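Local coordinates for protein time interval measuring enzyme TIME (Bombyx mori, PDB 2E47) that binds one copper and one zinc ion per subunit and probably disproportionates superoxide to hydrogen peroxide and oxygen, as a Cu-Zn superoxide dismutase, at residues Gly41-Pro44 against Gly45-Phe49; His75-Pro78 against Asn79-Asn82; Gly131-His135 against Pro136-Lys140. One frame throughout, in Å; residues are numbered along the deposited sequence.

Contact 1. Residues Gly41-Pro44 against Gly45-Phe49; sequences GLPP and GEYGF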
loop_
_atom_site.group_PDB
_atom_site.type_symbol
_atom_site.label_atom_id
_atom_site.label_comp_id
_atom_site.label_asym_id
_atom_site.label_seq_id
_atom_site.Cartn_x
_atom_site.Cartn_y
_atom_site.Cartn_z
ATOM N N GLY A 41 10.578 -4.349 -18.215
ATOM C CA GLY A 41 11.741 -3.543 -17.899
ATOM C C GLY A 41 13.008 -4.288 -17.553
ATOM O O GLY A 41 14.003 -3.651 -17.282
ATOM N N LEU A 42 13.002 -5.623 -17.513
ATOM C CA LEU A 42 14.272 -6.309 -17.295
ATOM C C LEU A 42 14.582 -7.265 -18.419
ATOM O O LEU A 42 13.682 -7.796 -19.045
ATOM C CB LEU A 42 14.297 -7.092 -16.003
ATOM C CG LEU A 42 14.201 -6.281 -14.731
ATOM C CD1 LEU A 42 13.762 -7.266 -13.622
ATOM C CD2 LEU A 42 15.457 -5.553 -14.467
ATOM N N PRO A 43 15.861 -7.498 -18.658
ATOM C CA PRO A 43 16.277 -8.418 -19.738
ATOM C C PRO A 43 15.832 -9.874 -19.492
ATOM O O PRO A 43 15.552 -10.212 -18.355
ATOM C CB PRO A 43 17.824 -8.322 -19.711
ATOM C CG PRO A 43 18.223 -7.615 -18.521
ATOM C CD PRO A 43 16.999 -6.857 -17.956
ATOM N N PRO A 44 15.850 -10.743 -20.518
ATOM C CA PRO A 44 15.314 -12.102 -20.344
ATOM C C PRO A 44 16.155 -12.793 -19.227
ATOM O O PRO A 44 17.358 -12.599 -19.147
ATOM C CB PRO A 44 15.589 -12.770 -21.705
ATOM C CG PRO A 44 16.799 -11.909 -22.296
ATOM C CD PRO A 44 16.428 -10.522 -21.864
ATOM N N GLY A 45 15.510 -13.530 -18.348
ATOM C CA GLY A 45 16.176 -14.102 -17.181
ATOM C C GLY A 45 15.183 -14.329 -16.062
ATOM O O GLY A 45 14.002 -14.311 -16.293
ATOM N N GLU A 46 15.665 -14.607 -14.853
ATOM C CA GLU A 46 14.797 -14.849 -13.688
ATOM C C GLU A 46 15.243 -13.990 -12.534
ATOM O O GLU A 46 16.448 -13.725 -12.374
ATOM C CB GLU A 46 14.771 -16.341 -13.273
ATOM C CG GLU A 46 16.029 -16.961 -12.797
ATOM C CD GLU A 46 15.877 -18.487 -12.385
ATOM O OE1 GLU A 46 16.886 -19.078 -11.870
ATOM O OE2 GLU A 46 14.766 -19.053 -12.537
ATOM N N TYR A 47 14.280 -13.551 -11.718
ATOM C CA TYR A 47 14.570 -12.510 -10.724
ATOM C C TYR A 47 13.721 -12.784 -9.505
ATOM O O TYR A 47 12.508 -13.058 -9.650
ATOM C CB TYR A 47 14.197 -11.143 -11.301
ATOM C CG TYR A 47 14.967 -10.816 -12.614
ATOM C CD1 TYR A 47 14.451 -11.198 -13.861
ATOM C CD2 TYR A 47 16.148 -10.151 -12.586
ATOM C CE1 TYR A 47 15.101 -10.943 -15.069
ATOM C CE2 TYR A 47 16.817 -9.865 -13.814
ATOM C CZ TYR A 47 16.278 -10.280 -15.029
ATOM O OH TYR A 47 16.927 -10.001 -16.225
ATOM N N GLY A 48 14.338 -12.674 -8.325
ATOM C CA GLY A 48 13.645 -12.867 -7.058
ATOM C C GLY A 48 12.451 -11.985 -6.928
ATOM O O GLY A 48 12.497 -10.803 -7.280
ATOM N N PHE A 49 11.347 -12.550 -6.456
ATOM C CA PHE A 49 10.157 -11.756 -6.266
ATOM C C PHE A 49 9.528 -12.201 -4.953
ATOM O O PHE A 49 9.175 -13.347 -4.815
ATOM C CB PHE A 49 9.241 -12.091 -7.402
ATOM C CG PHE A 49 8.030 -11.231 -7.472
ATOM C CD1 PHE A 49 6.774 -11.793 -7.373
ATOM C CD2 PHE A 49 8.152 -9.904 -7.715
ATOM C CE1 PHE A 49 5.662 -11.001 -7.459
ATOM C CE2 PHE A 49 7.071 -9.107 -7.805
ATOM C CZ PHE A 49 5.810 -9.657 -7.659
#
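The phenol ring of Y47 lies with one face against L42 and its hydroxyl edge turned to the backbone of P43. Over that face sits the methyl CD1 of L42, 3.8 Å from the ring centroid and 7° off the ring normal. This is a well-centred CH-pi contact. CB of L42 meets the same ring nearer its end, 3.9 Å from CZ of Y47. At the edge, in the ring plane, is the carbonyl O of P43. OH of Y47 donates a hydrogen bond to it, with 2.5 Å between Y47 OH and P43 O. The donor stands above the carbonyl plane, 39° out of it. The P43 ring crosses the tyrosine, with its CG 3.6 Å from Y47 OH. The Y47 side chain leaves with CG anti to the carbonyl carbon (chi1 -59°), and this carries the ring back over the loop 41-44. G45 opens strand 45-52. A side chain there would clash with the carbonyl O of P44. The ring of F93 on strand 87-93 meets that of Y47, and L123 on strand 120-124 also touches Y47. Y47, on strand 45-52 of the superoxide dismutase beta-barrel, is thus tied back to the loop leading in from strand 33-40. The L42 methyl packs one face while the hydroxyl ties the far end to the P43 carbonyl; together with F93 this would limit the turning of the ring.

Contact 2. Residues His75-Pro78 against Asn79-Asn82; sequences HGHP and NDVN. With ZN (zinc ion), chain F.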
loop_
_atom_site.group_PDB
_atom_site.type_symbol
_atom_site.label_atom_id
_atom_site.label_comp_id
_atom_site.label_asym_id
_atom_site.label_seq_id
_atom_site.Cartn_x
_atom_site.Cartn_y
_atom_site.Cartn_z
ATOM N N HIS A 75 14.523 -19.420 4.440
ATOM C CA HIS A 75 14.185 -19.085 3.082
ATOM C C HIS A 75 14.123 -20.350 2.305
ATOM O O HIS A 75 14.999 -21.169 2.420
ATOM C CB HIS A 75 15.252 -18.138 2.457
ATOM C CG HIS A 75 14.923 -17.742 1.064
ATOM N ND1 HIS A 75 13.932 -16.817 0.776
ATOM C CD2 HIS A 75 15.432 -18.147 -0.125
ATOM C CE1 HIS A 75 13.827 -16.697 -0.542
ATOM N NE2 HIS A 75 14.719 -17.489 -1.111
ATOM N N GLY A 76 13.132 -20.503 1.439
ATOM C CA GLY A 76 13.098 -21.690 0.621
ATOM C C GLY A 76 12.492 -21.466 -0.747
ATOM O O GLY A 76 12.234 -20.342 -1.154
ATOM N N HIS A 77 12.257 -22.573 -1.422
ATOM C CA HIS A 77 11.468 -22.648 -2.641
ATOM C C HIS A 77 9.967 -22.569 -2.309
ATOM O O HIS A 77 9.509 -23.156 -1.300
ATOM C CB HIS A 77 11.800 -23.933 -3.407
ATOM C CG HIS A 77 11.115 -24.038 -4.765
ATOM N ND1 HIS A 77 11.785 -23.867 -5.967
ATOM C CD2 HIS A 77 9.836 -24.338 -5.103
ATOM C CE1 HIS A 77 10.937 -24.013 -6.978
ATOM N NE2 HIS A 77 9.739 -24.288 -6.476
ATOM N N PRO A 78 9.173 -21.852 -3.149
ATOM C CA PRO A 78 7.735 -21.773 -2.867
ATOM C C PRO A 78 7.079 -23.166 -2.768
ATOM O O PRO A 78 6.038 -23.291 -2.156
ATOM C CB PRO A 78 7.140 -21.028 -4.072
ATOM C CG PRO A 78 8.334 -20.542 -4.879
ATOM C CD PRO A 78 9.592 -21.040 -4.313
ATOM N N ASN A 79 7.639 -24.188 -3.394
ATOM C CA ASN A 79 7.098 -25.558 -3.198
ATOM C C ASN A 79 7.553 -26.244 -1.895
ATOM O O ASN A 79 7.028 -27.266 -1.544
ATOM C CB ASN A 79 7.421 -26.472 -4.378
ATOM C CG ASN A 79 6.682 -26.094 -5.621
ATOM O OD1 ASN A 79 5.577 -25.556 -5.570
ATOM N ND2 ASN A 79 7.259 -26.417 -6.761
ATOM N N ASP A 80 8.553 -25.711 -1.205
ATOM C CA ASP A 80 8.950 -26.226 0.126
ATOM C C ASP A 80 8.018 -25.858 1.296
ATOM O O ASP A 80 7.485 -24.753 1.366
ATOM C CB ASP A 80 10.307 -25.663 0.523
ATOM C CG ASP A 80 11.398 -25.996 -0.460
ATOM O OD1 ASP A 80 12.479 -25.370 -0.329
ATOM O OD2 ASP A 80 11.176 -26.878 -1.346
ATOM N N VAL A 81 7.966 -26.731 2.306
ATOM C CA VAL A 81 7.390 -26.393 3.601
ATOM C C VAL A 81 8.264 -25.442 4.381
ATOM O O VAL A 81 7.727 -24.534 5.022
ATOM C CB VAL A 81 7.200 -27.678 4.480
ATOM C CG1 VAL A 81 6.929 -27.294 5.954
ATOM C CG2 VAL A 81 6.079 -28.567 3.857
ATOM N N ASN A 82 9.590 -25.631 4.348
ATOM C CA ASN A 82 10.491 -24.733 5.063
ATOM C C ASN A 82 10.805 -23.574 4.104
ATOM O O ASN A 82 11.799 -23.601 3.379
ATOM C CB ASN A 82 11.785 -25.454 5.541
ATOM C CG ASN A 82 12.751 -24.528 6.392
ATOM O OD1 ASN A 82 13.983 -24.827 6.609
ATOM N ND2 ASN A 82 12.207 -23.445 6.884
HETATM ZN ZN ZN F . 12.671 -15.650 1.925
#
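The zinc-binding loop of the Cu-Zn superoxide dismutase fold makes a type I beta turn here, from H77 to D80, just after the zinc ligand H75. Two hydrogen bonds join H77 and D80. The turn bond runs from N of D80 to O of H77 at 2.7 Å. In return, N of H77 donates to OD1 of D80 at 3.0 Å, in a fairly straight bond. The donor approaches from above the carboxylate plane, 65° out of it. With CG of D80 anti to the carbonyl carbon (chi1 -58°), the carboxylate is folded back beside the start of the turn. Its OD1 also lies 3.5 Å from CB of H77. Replacing D80 by an alanine would remove the carboxylate and would probably leave N of H77 without this acceptor, with the turn relying on the D80 N to H77 O bond. The side chains of H77 and N79 run alongside each other and point the same way, with ring and amide planes 39° apart. CD of P78 lies over one face of the H77 ring. G76 brings its CA to 3.6 Å from O of N82, a CA-H...O contact; a side chain on G76 would clash with that oxygen. ND1 of H75 binds zinc at 2.1 Å, and H67, H84 and D87 complete the site. NE2 of H75 is hydrogen-bonded to D128. The turn lies in the long loop between strands 45-52 and 87-93, with the Y130 ring against H77 and the loop before helix 138-141 alongside.

Contact 3. Residues Gly131-His135 against Pro136-Lys140; sequences GKSDH and PDSRK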
loop_
_atom_site.group_PDB
_atom_site.type_symbol
_atom_site.label_atom_id
_atom_site.label_comp_id
_atom_site.label_asym_id
_atom_site.label_seq_id
_atom_site.Cartn_x
_atom_site.Cartn_y
_atom_site.Cartn_z
ATOM N N GLY A 131 17.523 -20.816 -1.268
ATOM C CA GLY A 131 18.192 -21.255 -0.030
ATOM C C GLY A 131 19.049 -22.523 -0.207
ATOM O O GLY A 131 19.407 -23.156 0.754
ATOM N N LYS A 132 19.384 -22.874 -1.441
ATOM C CA LYS A 132 20.006 -24.163 -1.758
ATOM C C LYS A 132 21.506 -24.043 -2.056
ATOM O O LYS A 132 22.222 -25.068 -2.243
ATOM C CB LYS A 132 19.308 -24.803 -2.945
ATOM C CG LYS A 132 17.866 -25.048 -2.696
ATOM C CD LYS A 132 17.176 -25.535 -3.950
ATOM C CE LYS A 132 15.714 -25.933 -3.601
ATOM N NZ LYS A 132 14.834 -25.505 -4.704
ATOM N N SER A 133 21.995 -22.806 -2.086
ATOM C CA SER A 133 23.404 -22.608 -2.315
ATOM C C SER A 133 24.196 -22.428 -1.006
ATOM O O SER A 133 23.665 -22.453 0.103
ATOM C CB SER A 133 23.628 -21.400 -3.227
ATOM O OG SER A 133 23.793 -20.270 -2.399
ATOM N N ASP A 134 25.467 -22.139 -1.227
ATOM C CA ASP A 134 26.527 -22.059 -0.268
ATOM C C ASP A 134 26.877 -20.592 0.113
ATOM O O ASP A 134 27.674 -20.354 1.044
ATOM C CB ASP A 134 27.719 -22.704 -0.996
ATOM C CG ASP A 134 27.579 -22.593 -2.549
ATOM O OD1 ASP A 134 28.395 -21.871 -3.202
ATOM O OD2 ASP A 134 26.626 -23.219 -3.111
ATOM N N HIS A 135 26.321 -19.629 -0.638
ATOM C CA HIS A 135 26.498 -18.177 -0.405
ATOM C C HIS A 135 25.946 -17.816 1.005
ATOM O O HIS A 135 24.976 -18.413 1.439
ATOM C CB HIS A 135 25.785 -17.416 -1.540
ATOM C CG HIS A 135 25.840 -15.926 -1.406
ATOM N ND1 HIS A 135 25.093 -15.233 -0.476
ATOM C CD2 HIS A 135 26.580 -14.996 -2.065
ATOM C CE1 HIS A 135 25.371 -13.943 -0.559
ATOM N NE2 HIS A 135 26.278 -13.771 -1.510
ATOM N N PRO A 136 26.603 -16.905 1.771
ATOM C CA PRO A 136 26.137 -16.649 3.169
ATOM C C PRO A 136 24.671 -16.181 3.389
ATOM O O PRO A 136 24.083 -16.469 4.454
ATOM C CB PRO A 136 27.100 -15.569 3.682
ATOM C CG PRO A 136 28.262 -15.604 2.769
ATOM C CD PRO A 136 27.821 -16.141 1.446
ATOM N N ASP A 137 24.097 -15.459 2.411
ATOM C CA ASP A 137 22.691 -14.972 2.475
ATOM C C ASP A 137 21.624 -16.040 2.050
ATOM O O ASP A 137 20.426 -15.774 2.125
ATOM C CB ASP A 137 22.494 -13.723 1.561
ATOM C CG ASP A 137 23.462 -12.544 1.888
ATOM O OD1 ASP A 137 24.148 -12.049 0.957
ATOM O OD2 ASP A 137 23.530 -12.095 3.057
ATOM N N SER A 138 22.045 -17.211 1.587
ATOM C CA SER A 138 21.112 -18.101 0.884
ATOM C C SER A 138 19.849 -18.478 1.695
ATOM O O SER A 138 18.720 -18.352 1.179
ATOM C CB SER A 138 21.820 -19.308 0.262
ATOM O OG SER A 138 20.924 -20.069 -0.585
ATOM N N ARG A 139 20.024 -18.890 2.960
ATOM C CA ARG A 139 18.913 -19.370 3.766
ATOM C C ARG A 139 18.108 -18.256 4.389
ATOM O O ARG A 139 17.143 -18.551 5.088
ATOM C CB ARG A 139 19.383 -20.302 4.901
ATOM C CG ARG A 139 19.853 -21.702 4.419
ATOM C CD ARG A 139 18.660 -22.674 4.097
ATOM N NE ARG A 139 18.307 -23.703 5.115
ATOM C CZ ARG A 139 18.764 -23.815 6.377
ATOM N NH1 ARG A 139 18.318 -24.815 7.133
ATOM N NH2 ARG A 139 19.648 -22.962 6.909
ATOM N N LYS A 140 18.499 -16.997 4.129
ATOM C CA LYS A 140 17.753 -15.826 4.531
ATOM C C LYS A 140 17.054 -15.072 3.373
ATOM O O LYS A 140 15.921 -14.598 3.518
ATOM C CB LYS A 140 18.669 -14.821 5.230
ATOM C CG LYS A 140 19.626 -15.400 6.237
ATOM C CD LYS A 140 19.879 -14.373 7.365
ATOM C CE LYS A 140 18.715 -14.306 8.401
ATOM N NZ LYS A 140 18.795 -15.388 9.456
#
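S138 packs tightly against the backbone of G131-S133, and the turn at H135 is held with it, while the P136 ring, K132, D134 and the end of R139 make up the solvent side. A chi1 of -172° swings OG of S138 away from its own N and in against G131, 3.0 Å from CA of G131. It accepts a weak hydrogen bond from N of S133 at 3.3 Å. Its stronger partner is D129, whose carboxylate also binds OG of S133 and N of G131. CA of G131 makes a CA-H...O contact of 3.2 Å with O of S138. H135 to S138 form a type I beta turn that leads into the short helix 138-141, and the H135 side chain caps it: ND1 of H135 accepts from N of D137 at 3.1 Å. That donor is tilted 24° from the imidazole plane. N of S138 donates to O of H135 at 3.2 Å. An ST turn precedes it, with N of H135 bonded to OG of S133. Exposed P136 lays its CD over one face of the H135 ring, 3.6 Å from the centroid. The exposed R139 chain, bent at chi2 and chi3, passes O of G131 and reaches D74 in a salt bridge through NH1.

Contacts 2 and 3 touch, with centres 13 Å apart. N of H75 lies 2.8 Å from O of R139, a probable backbone hydrogen bond, and CD2 of H75 packs 3.5 Å from O of S138. The zinc ligand H75 is thus backed by the 131-140 segment. CB of H77 also meets NZ of K132 at 3.7 Å. The H75 side chain lies about 6 Å from the copper ion. Contact 1 stands apart on the barrel, its nearest atoms about 7 Å from contact 2 and about 10 Å from contact 3. Its link to the copper site is indirect: the Y47 side chain is about 6 Å from that of the copper ligand H124 and about 10 Å from the copper.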